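Elongation factor 1-gamma 1 (Saccharomyces cerevisiae, PDB 1NHY) serves as a subunit of the eukaryotic elongation factor 1 complex in protein synthesis, probably attaching it to other cellular components, with this GST-like N-terminal domain mediating binding to eEFB1. Local coordinates at residues Phe10-Trp15 with Ile168-Phe173; Ala94-Trp99 with Leu153-Ile158; Asn113-Leu118 with Phe173-Gly178. All coordinates share one frame; numbering follows the deposited sequence.

Contact 1 of 3, residues Phe10-Trp15 with Ile168-Phe173; sequences FRIRTW and IFTRYF. With SO4 (sulfate ion), chain B.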
loop_
_atom_site.group_PDB
_atom_site.type_symbol
_atom_site.label_atom_id
_atom_site.label_comp_id
_atom_site.label_asym_id
_atom_site.label_seq_id
_atom_site.Cartn_x
_atom_site.Cartn_y
_atom_site.Cartn_z
ATOM N N PHE A 10 1.929 0.622 -12.967
ATOM C CA PHE A 10 1.765 1.646 -11.953
ATOM C C PHE A 10 0.351 1.665 -11.376
ATOM O O PHE A 10 -0.487 2.487 -11.732
ATOM C CB PHE A 10 2.150 3.002 -12.536
ATOM C CG PHE A 10 3.632 3.167 -12.758
ATOM C CD1 PHE A 10 4.403 3.904 -11.861
ATOM C CD2 PHE A 10 4.261 2.587 -13.860
ATOM C CE1 PHE A 10 5.783 4.068 -12.058
ATOM C CE2 PHE A 10 5.640 2.739 -14.071
ATOM C CZ PHE A 10 6.401 3.483 -13.168
ATOM N N ARG A 11 0.099 0.700 -10.502
ATOM C CA ARG A 11 -1.171 0.563 -9.806
ATOM C C ARG A 11 -0.743 0.601 -8.354
ATOM O O ARG A 11 0.363 0.170 -8.020
ATOM C CB ARG A 11 -1.830 -0.783 -10.118
ATOM C CG ARG A 11 -3.150 -0.656 -10.869
ATOM C CD ARG A 11 -3.701 -2.015 -11.298
ATOM N NE ARG A 11 -4.702 -1.879 -12.359
ATOM C CZ ARG A 11 -5.099 -2.873 -13.155
ATOM N NH1 ARG A 11 -4.591 -4.099 -13.027
ATOM N NH2 ARG A 11 -5.997 -2.635 -14.099
ATOM N N ILE A 12 -1.599 1.124 -7.494
ATOM C CA ILE A 12 -1.257 1.209 -6.089
ATOM C C ILE A 12 -0.584 -0.059 -5.534
ATOM O O ILE A 12 0.441 0.030 -4.838
ATOM C CB ILE A 12 -2.505 1.545 -5.264
ATOM C CG1 ILE A 12 -2.837 3.015 -5.439
ATOM C CG2 ILE A 12 -2.257 1.301 -3.788
ATOM C CD1 ILE A 12 -1.795 3.927 -4.824
ATOM N N ARG A 13 -1.136 -1.234 -5.850
ATOM C CA ARG A 13 -0.570 -2.488 -5.350
ATOM C C ARG A 13 0.872 -2.718 -5.803
ATOM O O ARG A 13 1.554 -3.614 -5.315
ATOM C CB ARG A 13 -1.441 -3.677 -5.772
ATOM C CG ARG A 13 -1.480 -3.924 -7.252
ATOM C CD ARG A 13 -2.445 -5.040 -7.607
ATOM N NE ARG A 13 -2.782 -4.971 -9.029
ATOM C CZ ARG A 13 -3.618 -5.795 -9.662
ATOM N NH1 ARG A 13 -4.225 -6.779 -9.000
ATOM N NH2 ARG A 13 -3.845 -5.639 -10.965
ATOM N N THR A 14 1.343 -1.891 -6.725
ATOM C CA THR A 14 2.694 -2.021 -7.226
ATOM C C THR A 14 3.654 -1.039 -6.588
ATOM O O THR A 14 4.863 -1.229 -6.606
ATOM C CB THR A 14 2.725 -1.797 -8.720
ATOM O OG1 THR A 14 2.177 -2.944 -9.373
ATOM C CG2 THR A 14 4.139 -1.565 -9.189
ATOM N N TRP A 15 3.110 0.013 -6.013
ATOM C CA TRP A 15 3.946 1.027 -5.416
ATOM C C TRP A 15 4.983 0.509 -4.428
ATOM O O TRP A 15 6.185 0.674 -4.652
ATOM C CB TRP A 15 3.059 2.088 -4.771
ATOM C CG TRP A 15 2.260 2.891 -5.774
ATOM C CD1 TRP A 15 1.963 2.550 -7.072
ATOM C CD2 TRP A 15 1.626 4.147 -5.544
ATOM N NE1 TRP A 15 1.182 3.517 -7.654
ATOM C CE2 TRP A 15 0.960 4.509 -6.737
ATOM C CE3 TRP A 15 1.551 5.007 -4.437
ATOM C CZ2 TRP A 15 0.233 5.689 -6.852
ATOM C CZ3 TRP A 15 0.823 6.182 -4.551
ATOM C CH2 TRP A 15 0.175 6.512 -5.749
ATOM N N ILE A 168 -2.679 2.172 0.723
ATOM C CA ILE A 168 -4.116 1.997 0.701
ATOM C C ILE A 168 -4.845 3.321 0.882
ATOM O O ILE A 168 -5.730 3.674 0.086
ATOM C CB ILE A 168 -4.528 0.976 1.765
ATOM C CG1 ILE A 168 -4.044 -0.401 1.299
ATOM C CG2 ILE A 168 -6.043 1.004 1.996
ATOM C CD1 ILE A 168 -4.069 -1.462 2.350
ATOM N N PHE A 169 -4.457 4.058 1.916
ATOM C CA PHE A 169 -5.054 5.351 2.197
ATOM C C PHE A 169 -5.071 6.268 0.979
ATOM O O PHE A 169 -6.019 7.023 0.779
ATOM C CB PHE A 169 -4.298 6.013 3.329
ATOM C CG PHE A 169 -4.978 5.888 4.648
ATOM C CD1 PHE A 169 -6.133 6.609 4.901
ATOM C CD2 PHE A 169 -4.465 5.061 5.651
ATOM C CE1 PHE A 169 -6.779 6.523 6.144
ATOM C CE2 PHE A 169 -5.105 4.967 6.899
ATOM C CZ PHE A 169 -6.266 5.700 7.142
ATOM N N THR A 170 -4.027 6.199 0.162
ATOM C CA THR A 170 -3.939 7.022 -1.038
ATOM C C THR A 170 -5.287 7.334 -1.721
ATOM O O THR A 170 -5.825 8.427 -1.537
ATOM C CB THR A 170 -2.966 6.368 -2.003
ATOM O OG1 THR A 170 -1.707 6.230 -1.331
ATOM C CG2 THR A 170 -2.779 7.205 -3.240
ATOM N N ARG A 171 -5.843 6.393 -2.481
ATOM C CA ARG A 171 -7.126 6.631 -3.155
ATOM C C ARG A 171 -8.178 7.355 -2.296
ATOM O O ARG A 171 -8.997 8.109 -2.815
ATOM C CB ARG A 171 -7.703 5.311 -3.659
ATOM C CG ARG A 171 -6.770 4.568 -4.609
ATOM C CD ARG A 171 -6.548 5.318 -5.930
ATOM N NE ARG A 171 -5.132 5.388 -6.296
ATOM C CZ ARG A 171 -4.651 5.214 -7.528
ATOM N NH1 ARG A 171 -5.475 4.952 -8.537
ATOM N NH2 ARG A 171 -3.344 5.309 -7.756
ATOM N N TYR A 172 -8.178 7.123 -0.990
ATOM C CA TYR A 172 -9.134 7.821 -0.134
ATOM C C TYR A 172 -8.784 9.317 -0.065
ATOM O O TYR A 172 -9.664 10.175 -0.115
ATOM C CB TYR A 172 -9.128 7.226 1.266
ATOM C CG TYR A 172 -9.919 5.957 1.396
ATOM C CD1 TYR A 172 -11.312 5.975 1.373
ATOM C CD2 TYR A 172 -9.279 4.734 1.581
ATOM C CE1 TYR A 172 -12.054 4.800 1.538
ATOM C CE2 TYR A 172 -10.009 3.556 1.744
ATOM C CZ TYR A 172 -11.394 3.597 1.721
ATOM O OH TYR A 172 -12.104 2.435 1.906
ATOM N N PHE A 173 -7.497 9.630 0.048
ATOM C CA PHE A 173 -7.075 11.020 0.105
ATOM C C PHE A 173 -7.290 11.698 -1.220
ATOM O O PHE A 173 -7.108 12.895 -1.336
ATOM C CB PHE A 173 -5.604 11.131 0.476
ATOM C CG PHE A 173 -5.354 10.997 1.931
ATOM C CD1 PHE A 173 -5.969 11.858 2.829
ATOM C CD2 PHE A 173 -4.555 9.973 2.413
ATOM C CE1 PHE A 173 -5.797 11.704 4.188
ATOM C CE2 PHE A 173 -4.372 9.803 3.778
ATOM C CZ PHE A 173 -5.000 10.672 4.672
HETATM S S SO4 B . -5.630 1.575 -8.732
HETATM O O1 SO4 B . -4.829 0.511 -8.101
HETATM O O2 SO4 B . -6.486 0.998 -9.794
HETATM O O3 SO4 B . -6.485 2.250 -7.715
HETATM O O4 SO4 B . -4.723 2.576 -9.333
#
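Arg171 reaches from helix 160-175 across to Ile12 at the N-terminal side of helix 12-24, and a sulfate ion, probably from the crystallisation liquor, lies beside the pair. From CB the arginine chain turns at chi2 (-66°) and again at chi3 (133°), which carries its guanidinium off its own helix and over the isoleucine. CG and CD run past the sulfate, CD lying 3.6 Å from its O3. Next along the chain, NE comes to 3.4 Å from Ile12 CG1. At CZ the group forks: NH1 lies 2.6 Å from sulfate O4, whereas NH2 heads for the protein, 3.3 Å from Ile12 CG1 and 3.7 Å from Trp15 CZ2. The isoleucine CG1 and sulfate O4 lie over the same face of the guanidinium, while Trp15 CZ2 meets it at the edge, in its plane; indole and guanidinium planes stand 64° apart.

This is the interface between the two parts of the glutathione S-transferase fold, the first helix of the thioredoxin-like N-terminal part meeting a core helix of the all-helical C-terminal part. In glutathione S-transferases the loop before that first helix borders the glutathione site, and here the Ile12 backbone N gives a weak hydrogen bond to sulfate O1.

Behind the arginine the contact is apolar. Thr170 presents its methyl to both partners, CG2 standing 3.8 Å from Ile12 CD1 and 3.9 Å from Trp15 CH2. Ile12 CD1 also lies over one face of the Trp15 ring, toward its rim, and the three groups close on one another in a corner. The hydroxyl of Thr170 is occupied by hydrogen bonds to Tyr205 OH and to the carbonyl of Ala166, and Tyr205 in turn meets Trp15 ring edge to face.

Contact 2 of 3, residues Ala94-Trp99 with Leu153-Ile158; sequences AQIIRW and LATENI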
loop_
_atom_site.group_PDB
_atom_site.type_symbol
_atom_site.label_atom_id
_atom_site.label_comp_id
_atom_site.label_asym_id
_atom_site.label_seq_id
_atom_site.Cartn_x
_atom_site.Cartn_y
_atom_site.Cartn_z
ATOM N N ALA A 94 4.244 -9.417 15.207
ATOM C CA ALA A 94 2.791 -9.566 15.223
ATOM C C ALA A 94 2.083 -8.235 15.008
ATOM O O ALA A 94 1.226 -8.095 14.117
ATOM C CB ALA A 94 2.344 -10.181 16.525
ATOM N N GLN A 95 2.444 -7.257 15.826
ATOM C CA GLN A 95 1.842 -5.952 15.713
ATOM C C GLN A 95 1.916 -5.405 14.301
ATOM O O GLN A 95 0.962 -4.797 13.807
ATOM C CB GLN A 95 2.519 -5.003 16.676
ATOM C CG GLN A 95 1.918 -5.077 18.044
ATOM C CD GLN A 95 0.439 -4.751 18.016
ATOM O OE1 GLN A 95 -0.024 -4.012 17.150
ATOM N NE2 GLN A 95 -0.314 -5.283 18.974
ATOM N N ILE A 96 3.045 -5.621 13.642
ATOM C CA ILE A 96 3.190 -5.128 12.289
ATOM C C ILE A 96 2.153 -5.802 11.397
ATOM O O ILE A 96 1.552 -5.168 10.526
ATOM C CB ILE A 96 4.584 -5.413 11.722
ATOM C CG1 ILE A 96 5.647 -4.703 12.566
ATOM C CG2 ILE A 96 4.636 -4.969 10.273
ATOM C CD1 ILE A 96 7.061 -5.135 12.256
ATOM N N ILE A 97 1.941 -7.090 11.631
ATOM C CA ILE A 97 0.993 -7.875 10.856
ATOM C C ILE A 97 -0.416 -7.444 11.178
ATOM O O ILE A 97 -1.330 -7.534 10.350
ATOM C CB ILE A 97 1.131 -9.359 11.186
ATOM C CG1 ILE A 97 2.591 -9.765 11.012
ATOM C CG2 ILE A 97 0.224 -10.178 10.312
ATOM C CD1 ILE A 97 2.853 -11.214 11.191
ATOM N N ARG A 98 -0.599 -6.982 12.402
ATOM C CA ARG A 98 -1.910 -6.531 12.795
ATOM C C ARG A 98 -2.335 -5.394 11.882
ATOM O O ARG A 98 -3.323 -5.509 11.159
ATOM C CB ARG A 98 -1.891 -6.073 14.238
ATOM C CG ARG A 98 -3.188 -5.491 14.686
ATOM C CD ARG A 98 -3.131 -5.215 16.155
ATOM N NE ARG A 98 -3.696 -3.906 16.450
ATOM C CZ ARG A 98 -4.071 -3.509 17.657
ATOM N NH1 ARG A 98 -3.944 -4.342 18.705
ATOM N NH2 ARG A 98 -4.569 -2.280 17.806
ATOM N N TRP A 99 -1.583 -4.300 11.890
ATOM C CA TRP A 99 -1.944 -3.182 11.040
ATOM C C TRP A 99 -1.864 -3.552 9.588
ATOM O O TRP A 99 -2.712 -3.150 8.781
ATOM C CB TRP A 99 -1.064 -2.005 11.349
ATOM C CG TRP A 99 -1.367 -1.531 12.710
ATOM C CD1 TRP A 99 -0.774 -1.930 13.871
ATOM C CD2 TRP A 99 -2.367 -0.574 13.065
ATOM N NE1 TRP A 99 -1.340 -1.274 14.936
ATOM C CE2 TRP A 99 -2.323 -0.435 14.470
ATOM C CE3 TRP A 99 -3.299 0.185 12.330
ATOM C CZ2 TRP A 99 -3.173 0.440 15.163
ATOM C CZ3 TRP A 99 -4.139 1.048 13.009
ATOM C CH2 TRP A 99 -4.072 1.170 14.416
ATOM N N LEU A 153 2.401 3.125 12.887
ATOM C CA LEU A 153 1.349 2.186 13.263
ATOM C C LEU A 153 1.718 1.057 14.218
ATOM O O LEU A 153 1.076 0.873 15.243
ATOM C CB LEU A 153 0.728 1.580 12.011
ATOM C CG LEU A 153 0.144 2.546 10.995
ATOM C CD1 LEU A 153 -0.356 1.780 9.769
ATOM C CD2 LEU A 153 -0.971 3.319 11.649
ATOM N N ALA A 154 2.750 0.294 13.900
ATOM C CA ALA A 154 3.084 -0.833 14.751
ATOM C C ALA A 154 4.356 -0.686 15.542
ATOM O O ALA A 154 4.646 -1.527 16.387
ATOM C CB ALA A 154 3.158 -2.111 13.917
ATOM N N THR A 155 5.120 0.373 15.294
ATOM C CA THR A 155 6.392 0.540 16.009
ATOM C C THR A 155 6.887 1.985 16.050
ATOM O O THR A 155 6.111 2.919 15.827
ATOM C CB THR A 155 7.468 -0.348 15.357
ATOM O OG1 THR A 155 7.561 -0.030 13.959
ATOM C CG2 THR A 155 7.095 -1.828 15.495
ATOM N N GLU A 156 8.162 2.193 16.365
ATOM C CA GLU A 156 8.655 3.569 16.367
ATOM C C GLU A 156 9.577 3.761 15.177
ATOM O O GLU A 156 10.562 4.491 15.242
ATOM C CB GLU A 156 9.362 3.908 17.673
ATOM C CG GLU A 156 8.434 3.921 18.865
ATOM C CD GLU A 156 7.387 5.040 18.827
ATOM O OE1 GLU A 156 6.574 5.120 17.872
ATOM O OE2 GLU A 156 7.366 5.850 19.776
ATOM N N ASN A 157 9.230 3.088 14.084
ATOM C CA ASN A 157 9.972 3.142 12.834
ATOM C C ASN A 157 8.997 2.871 11.721
ATOM O O ASN A 157 7.976 2.212 11.939
ATOM C CB ASN A 157 11.012 2.052 12.796
ATOM C CG ASN A 157 12.241 2.412 13.550
ATOM O OD1 ASN A 157 12.932 3.369 13.197
ATOM N ND2 ASN A 157 12.540 1.649 14.593
ATOM N N ILE A 158 9.275 3.375 10.527
ATOM C CA ILE A 158 8.367 3.070 9.436
ATOM C C ILE A 158 8.513 1.569 9.180
ATOM O O ILE A 158 9.593 1.095 8.834
ATOM C CB ILE A 158 8.726 3.809 8.152
ATOM C CG1 ILE A 158 8.331 5.278 8.287
ATOM C CG2 ILE A 158 8.059 3.125 6.956
ATOM C CD1 ILE A 158 8.509 6.077 7.016
#
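One face of the Trp99 indole is covered by Leu153, both by its side chain and by its carbonyl. Leu153 CB sits 4.0 Å from the centroid of the Trp99 five-membered ring and 21° off its normal, a CH-pi contact, and Leu153 CD2 continues along the same face to 4.0 Å from Trp99 CE3 of the six-membered ring. Leu153 O lies over that face too, near the rim; although Trp99 NE1 is 3.2 Å away, the N-H points along the ring plane while the oxygen lies above it, and the angle is too poor for a hydrogen bond. Phe143 of helix 126-147 meets the indole edge to face, and Ala154 CB approaches Trp99 CD1 obliquely at 3.9 Å.

Within the helical C-terminal part of the glutathione S-transferase fold, these contacts lay the loop before helix 160-175 against the long helix 90-107. The loop is tied to the helix that follows it by Leu153 N, hydrogen-bonded to Asp162 OD1. Ala154 comes close to the backbone of helix 90-107: its CB is 3.4 Å from Ile96 CA and 3.5 Å from Gln95 O, with Ile96 CG1 alongside it at 3.8 Å.

Contact 3 of 3, residues Asn113-Leu118 with Phe173-Gly178; sequences NTIVPL and FESLFG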
loop_
_atom_site.group_PDB
_atom_site.type_symbol
_atom_site.label_atom_id
_atom_site.label_comp_id
_atom_site.label_asym_id
_atom_site.label_seq_id
_atom_site.Cartn_x
_atom_site.Cartn_y
_atom_site.Cartn_z
ATOM N N ASN A 113 -16.498 -0.210 -2.356
ATOM C CA ASN A 113 -17.849 0.052 -1.889
ATOM C C ASN A 113 -18.069 1.535 -1.778
ATOM O O ASN A 113 -19.122 1.979 -1.334
ATOM C CB ASN A 113 -18.096 -0.606 -0.538
ATOM C CG ASN A 113 -18.353 -2.073 -0.676
ATOM O OD1 ASN A 113 -18.644 -2.761 0.298
ATOM N ND2 ASN A 113 -18.251 -2.573 -1.902
ATOM N N THR A 114 -17.067 2.304 -2.185
ATOM C CA THR A 114 -17.168 3.745 -2.123
ATOM C C THR A 114 -16.481 4.357 -3.330
ATOM O O THR A 114 -17.143 4.776 -4.265
ATOM C CB THR A 114 -16.526 4.286 -0.843
ATOM O OG1 THR A 114 -15.121 4.005 -0.865
ATOM C CG2 THR A 114 -17.138 3.628 0.379
ATOM N N ILE A 115 -15.157 4.398 -3.328
ATOM C CA ILE A 115 -14.462 4.989 -4.457
ATOM C C ILE A 115 -15.006 4.458 -5.778
ATOM O O ILE A 115 -15.515 5.226 -6.576
ATOM C CB ILE A 115 -12.920 4.753 -4.389
ATOM C CG1 ILE A 115 -12.288 5.720 -3.379
ATOM C CG2 ILE A 115 -12.289 4.930 -5.782
ATOM C CD1 ILE A 115 -12.769 5.522 -1.960
ATOM N N VAL A 116 -14.922 3.152 -6.001
ATOM C CA VAL A 116 -15.409 2.574 -7.253
ATOM C C VAL A 116 -16.819 3.051 -7.618
ATOM O O VAL A 116 -17.036 3.543 -8.723
ATOM C CB VAL A 116 -15.410 1.023 -7.205
ATOM C CG1 VAL A 116 -15.653 0.466 -8.600
ATOM C CG2 VAL A 116 -14.092 0.510 -6.634
ATOM N N PRO A 117 -17.799 2.904 -6.700
ATOM C CA PRO A 117 -19.174 3.339 -6.971
ATOM C C PRO A 117 -19.239 4.833 -7.318
ATOM O O PRO A 117 -19.665 5.210 -8.412
ATOM C CB PRO A 117 -19.897 3.020 -5.667
ATOM C CG PRO A 117 -19.157 1.833 -5.161
ATOM C CD PRO A 117 -17.727 2.236 -5.387
ATOM N N LEU A 118 -18.814 5.675 -6.377
ATOM C CA LEU A 118 -18.814 7.115 -6.591
ATOM C C LEU A 118 -18.133 7.473 -7.891
ATOM O O LEU A 118 -18.723 8.127 -8.744
ATOM C CB LEU A 118 -18.091 7.828 -5.458
ATOM C CG LEU A 118 -18.801 7.716 -4.118
ATOM C CD1 LEU A 118 -17.962 8.383 -3.046
ATOM C CD2 LEU A 118 -20.166 8.359 -4.218
ATOM N N PHE A 173 -7.497 9.630 0.048
ATOM C CA PHE A 173 -7.075 11.020 0.105
ATOM C C PHE A 173 -7.290 11.698 -1.220
ATOM O O PHE A 173 -7.108 12.895 -1.336
ATOM C CB PHE A 173 -5.604 11.131 0.476
ATOM C CG PHE A 173 -5.354 10.997 1.931
ATOM C CD1 PHE A 173 -5.969 11.858 2.829
ATOM C CD2 PHE A 173 -4.555 9.973 2.413
ATOM C CE1 PHE A 173 -5.797 11.704 4.188
ATOM C CE2 PHE A 173 -4.372 9.803 3.778
ATOM C CZ PHE A 173 -5.000 10.672 4.672
ATOM N N GLU A 174 -7.676 10.940 -2.229
ATOM C CA GLU A 174 -7.891 11.531 -3.536
ATOM C C GLU A 174 -9.354 11.689 -3.885
ATOM O O GLU A 174 -9.696 12.490 -4.750
ATOM C CB GLU A 174 -7.215 10.686 -4.604
ATOM C CG GLU A 174 -5.745 10.548 -4.377
ATOM C CD GLU A 174 -5.028 9.949 -5.566
ATOM O OE1 GLU A 174 -5.390 8.821 -5.981
ATOM O OE2 GLU A 174 -4.100 10.612 -6.086
ATOM N N SER A 175 -10.225 10.946 -3.215
ATOM C CA SER A 175 -11.629 11.030 -3.554
ATOM C C SER A 175 -12.540 11.241 -2.373
ATOM O O SER A 175 -13.638 11.748 -2.532
ATOM C CB SER A 175 -12.060 9.760 -4.287
ATOM O OG SER A 175 -11.067 9.337 -5.205
ATOM N N LEU A 176 -12.106 10.872 -1.181
ATOM C CA LEU A 176 -12.998 11.031 -0.050
ATOM C C LEU A 176 -12.512 11.874 1.107
ATOM O O LEU A 176 -13.319 12.415 1.852
ATOM C CB LEU A 176 -13.403 9.657 0.488
ATOM C CG LEU A 176 -14.186 8.775 -0.475
ATOM C CD1 LEU A 176 -14.524 7.466 0.200
ATOM C CD2 LEU A 176 -15.441 9.497 -0.896
ATOM N N PHE A 177 -11.207 11.989 1.277
ATOM C CA PHE A 177 -10.704 12.758 2.399
ATOM C C PHE A 177 -10.322 14.159 2.003
ATOM O O PHE A 177 -9.180 14.412 1.614
ATOM C CB PHE A 177 -9.512 12.051 3.010
ATOM C CG PHE A 177 -9.817 10.660 3.455
ATOM C CD1 PHE A 177 -11.119 10.281 3.759
ATOM C CD2 PHE A 177 -8.803 9.732 3.612
ATOM C CE1 PHE A 177 -11.401 9.001 4.212
ATOM C CE2 PHE A 177 -9.083 8.451 4.068
ATOM C CZ PHE A 177 -10.381 8.088 4.367
ATOM N N GLY A 178 -11.279 15.073 2.123
ATOM C CA GLY A 178 -11.025 16.450 1.752
ATOM C C GLY A 178 -10.540 17.333 2.876
ATOM O O GLY A 178 -9.949 16.869 3.857
#
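Leu176 has CG anti to its own carbonyl carbon (chi1 -63°) and an extended chi2, which carries its two methyls to the segment 113-118. Ile115 answers with a folded chain: chi2 of 63° folds CD1 round toward the leucine. The two side chains cross at an angle, with Ile115 CD1 3.4 Å from Leu176 CD1 and 3.8 Å from Leu176 CG.

The leucine fork divides its contacts. The CD1 branch of Leu176 also lies against Thr114, 3.7 Å from OG1, while Leu176 CD2 goes to Leu118, whose CD1 is 3.5 Å away. Thr114, just before helix 115-118, and Ile115 and Leu118 within it all meet this one leucine, and no hydrogen bond crosses the contact. Cut back to an alanine, this position would lose both methyl branches, which would probably leave a gap between Ile115 and Leu118 and take from each its leucine contact. Ser175 adds a looser touch, its CB 4.1 Å from Ile115 CG1.

The polar groups in this buried region are served from other directions. Thr114 OG1 is hydrogen-bonded to the carbonyl of Gln110, and Ser175 OG makes a weak hydrogen bond to the carbonyl of Arg171, one turn earlier in its helix. The contact itself is mainly apolar packing.

In the helical C-terminal part of the glutathione S-transferase fold, the contact sets the end of helix 160-175 and the turn after it against the short helix 115-118, which follows helix 90-107. Helix 126-147 borders the same cluster, with Met133 touching Leu176 and Ala132 touching Thr114, and Tyr172 of helix 160-175 packs on both Thr114 and Ile115.

How the contacts relate
From the N terminus, the chain enters contact 1 at residues 10-15, in the thioredoxin-like part, and closes that loop 153 residues later on helix 160-175. Contact 2 is nested inside it, running from helix 90-107 to the loop before helix 160-175. Contact 3 starts within the span of contact 2 and ends beyond it, so the two cross; it crosses contact 1 as well. Contacts 1 and 3 share Phe173 and touch, for instance through a probable hydrogen bond between Tyr172 O and Phe177 N. Contact 1 bridges the two parts of the fold, whereas contacts 2 and 3, their centres about 26 Å apart, lie within the helical part.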